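Local atomic coordinates of DisA protein (Sorangium cellulosum, PDB entry 6CCA), a protein that probably transfers methyl groups to a carbon of the growing polyketide chain during disorazol assembly, installing a gem-dimethyl group. Residues A[132-135]-A[136-139]. Numbering follows the deposited sequence.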
ATOM      1  N   THR A 132       4.014   6.464  31.782  1.00 29.30           N
ATOM      2  CA  THR A 132       3.706   7.740  32.461  1.00 29.98           C
ATOM      3  C   THR A 132       2.517   8.425  31.709  1.00 28.85           C
ATOM      4  O   THR A 132       2.077   7.885  30.684  1.00 23.63           O
ATOM      5  CB  THR A 132       4.916   8.663  32.444  1.00 31.14           C
ATOM      6  OG1 THR A 132       5.181   9.085  31.105  1.00 32.65           O
ATOM      7  CG2 THR A 132       6.187   7.962  33.009  1.00 35.60           C
ATOM      8  N   PRO A 133       2.013   9.567  32.215  1.00 27.17           N
ATOM      9  CA  PRO A 133       0.929  10.275  31.508  1.00 28.32           C
ATOM     10  C   PRO A 133       1.476  10.864  30.206  1.00 24.22           C
ATOM     11  O   PRO A 133       2.426  11.624  30.202  1.00 24.28           O
ATOM     12  CB  PRO A 133       0.469  11.369  32.520  1.00 28.93           C
ATOM     13  CG  PRO A 133       0.968  10.812  33.877  1.00 30.40           C
ATOM     14  CD  PRO A 133       2.332  10.298  33.473  1.00 32.05           C
ATOM     15  N   LYS A 134       0.918  10.407  29.086  1.00 24.47           N
ATOM     16  CA  LYS A 134       1.449  10.788  27.786  1.00 23.71           C
ATOM     17  C   LYS A 134       0.777  12.016  27.136  1.00 25.78           C
ATOM     18  O   LYS A 134       1.343  12.594  26.199  1.00 25.40           O
ATOM     19  CB  LYS A 134       1.346   9.587  26.814  1.00 24.95           C
ATOM     20  CG  LYS A 134       2.283   8.471  27.206  1.00 28.96           C
ATOM     21  CD  LYS A 134       3.700   8.932  26.940  1.00 30.79           C
ATOM     22  CE  LYS A 134       4.752   8.012  27.482  1.00 35.32           C
ATOM     23  NZ  LYS A 134       6.137   8.403  27.011  1.00 35.90           N
ATOM     24  N   LYS A 135      -0.368  12.422  27.649  1.00 24.58           N
ATOM     25  CA  LYS A 135      -1.225  13.497  27.005  1.00 30.66           C
ATOM     26  C   LYS A 135      -0.430  14.702  26.487  1.00 28.89           C
ATOM     27  O   LYS A 135      -0.462  15.053  25.279  1.00 27.93           O
ATOM     28  CB  LYS A 135      -2.293  13.974  28.023  1.00 38.32           C
ATOM     29  CG  LYS A 135      -3.358  14.950  27.492  1.00 54.35           C
ATOM     30  CD  LYS A 135      -4.552  14.221  26.885  1.00 63.37           C
ATOM     31  CE  LYS A 135      -5.474  15.161  26.131  1.00 70.50           C
ATOM     32  NZ  LYS A 135      -6.492  14.432  25.317  1.00 78.19           N
ATOM     33  N   HIS A 136       0.325  15.348  27.376  1.00 24.71           N
ATOM     34  CA  HIS A 136       1.012  16.559  27.002  1.00 26.08           C
ATOM     35  C   HIS A 136       2.228  16.280  26.138  1.00 23.25           C
ATOM     36  O   HIS A 136       2.489  17.008  25.169  1.00 24.32           O
ATOM     37  CB  HIS A 136       1.329  17.418  28.265  1.00 31.46           C
ATOM     38  CG  HIS A 136       0.072  17.821  29.012  1.00 38.60           C
ATOM     39  ND1 HIS A 136      -0.201  17.409  30.304  1.00 48.30           N
ATOM     40  CD2 HIS A 136      -1.028  18.515  28.605  1.00 42.66           C
ATOM     41  CE1 HIS A 136      -1.393  17.846  30.669  1.00 45.70           C
ATOM     42  NE2 HIS A 136      -1.916  18.527  29.660  1.00 51.68           N
ATOM     43  N   GLU A 137       2.974  15.261  26.494  1.00 21.61           N
ATOM     44  CA  GLU A 137       4.167  14.866  25.768  1.00 26.04           C
ATOM     45  C   GLU A 137       3.874  14.631  24.278  1.00 23.34           C
ATOM     46  O   GLU A 137       4.606  15.112  23.400  1.00 21.87           O
ATOM     47  CB  GLU A 137       4.715  13.547  26.292  1.00 31.87           C
ATOM     48  CG  GLU A 137       5.867  13.595  27.267  1.00 45.70           C
ATOM     49  CD  GLU A 137       6.102  12.177  27.840  1.00 50.42           C
ATOM     50  OE1 GLU A 137       6.354  11.246  27.032  1.00 45.05           O
ATOM     51  OE2 GLU A 137       5.939  11.975  29.070  1.00 50.13           O
ATOM     52  N   VAL A 138       2.872  13.833  24.032  1.00 20.27           N
ATOM     53  CA  VAL A 138       2.531  13.481  22.614  1.00 20.81           C
ATOM     54  C   VAL A 138       2.068  14.653  21.807  1.00 18.26           C
ATOM     55  O   VAL A 138       2.427  14.770  20.636  1.00 19.43           O
ATOM     56  CB  VAL A 138       1.580  12.249  22.427  1.00 21.15           C
ATOM     57  CG1 VAL A 138       2.194  11.035  23.088  1.00 23.64           C
ATOM     58  CG2 VAL A 138       0.131  12.522  22.868  1.00 21.36           C
ATOM     59  N   GLU A 139       1.305  15.585  22.388  1.00 18.52           N
ATOM     60  CA  GLU A 139       0.914  16.787  21.636  1.00 21.22           C
ATOM     61  C   GLU A 139       2.079  17.682  21.254  1.00 20.40           C
ATOM     62  O   GLU A 139       2.162  18.106  20.093  1.00 19.74           O
ATOM     63  CB  GLU A 139      -0.214  17.552  22.399  1.00 22.67           C
ATOM     64  CG  GLU A 139      -0.939  18.546  21.478  1.00 25.19           C
ATOM     65  CD  GLU A 139      -0.233  19.892  21.397  1.00 25.09           C
ATOM     66  OE1 GLU A 139       0.701  20.091  22.232  1.00 23.78           O
ATOM     67  OE2 GLU A 139      -0.596  20.736  20.507  1.00 23.46           O
TER
HETATM   68  O   HOH W   1       2.564  14.133  29.140  1.00 27.34           O
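K134 and E137, three residues apart where a loop turns into a helix, form a salt bridge at the first helical turn: K134 NZ lies 2.9 Å from E137 OE1 and meets the lone pair on the side of the other carboxylate oxygen. A lysine suits the place because its long chain can bend early, at chi2 (-70°), and then run extended to the carboxylate, with K134 CD passing 3.5 Å from E137 OE1. E137 stretches out from CB to its carboxylate (chi2 171°), and its OE2 is turned toward the loop, 3.6 Å from T132 OG1; a negative charge in this first turn is probably favoured by the helix dipole.

The backbone here is the start of a helix. V138 N donates to K134 O at 2.9 Å, almost straight at 175°, whereas E139 N to K135 O, at 3.4 Å, is weak. The amide of E137 turns instead to a water, which accepts from E137 N (2.9 Å) and donates to P133 O (2.7 Å), linking loop to first turn. V138 CG1 rests 4.1 Å from K134 CB, a loose van der Waals contact.

Farther out, K134 NZ is also hydrogen-bonded to Y117 OH, and the Q74 side chain bridges the loop, its NE2 hydrogen-bonded to T132 O and its OE1 to K134 N. Compact, branched and apolar, V138 suits its buried place against helix 55-75, where it and K134 both touch C71, so the loop after strand 124-127 delivers helix 135-146 onto that helix.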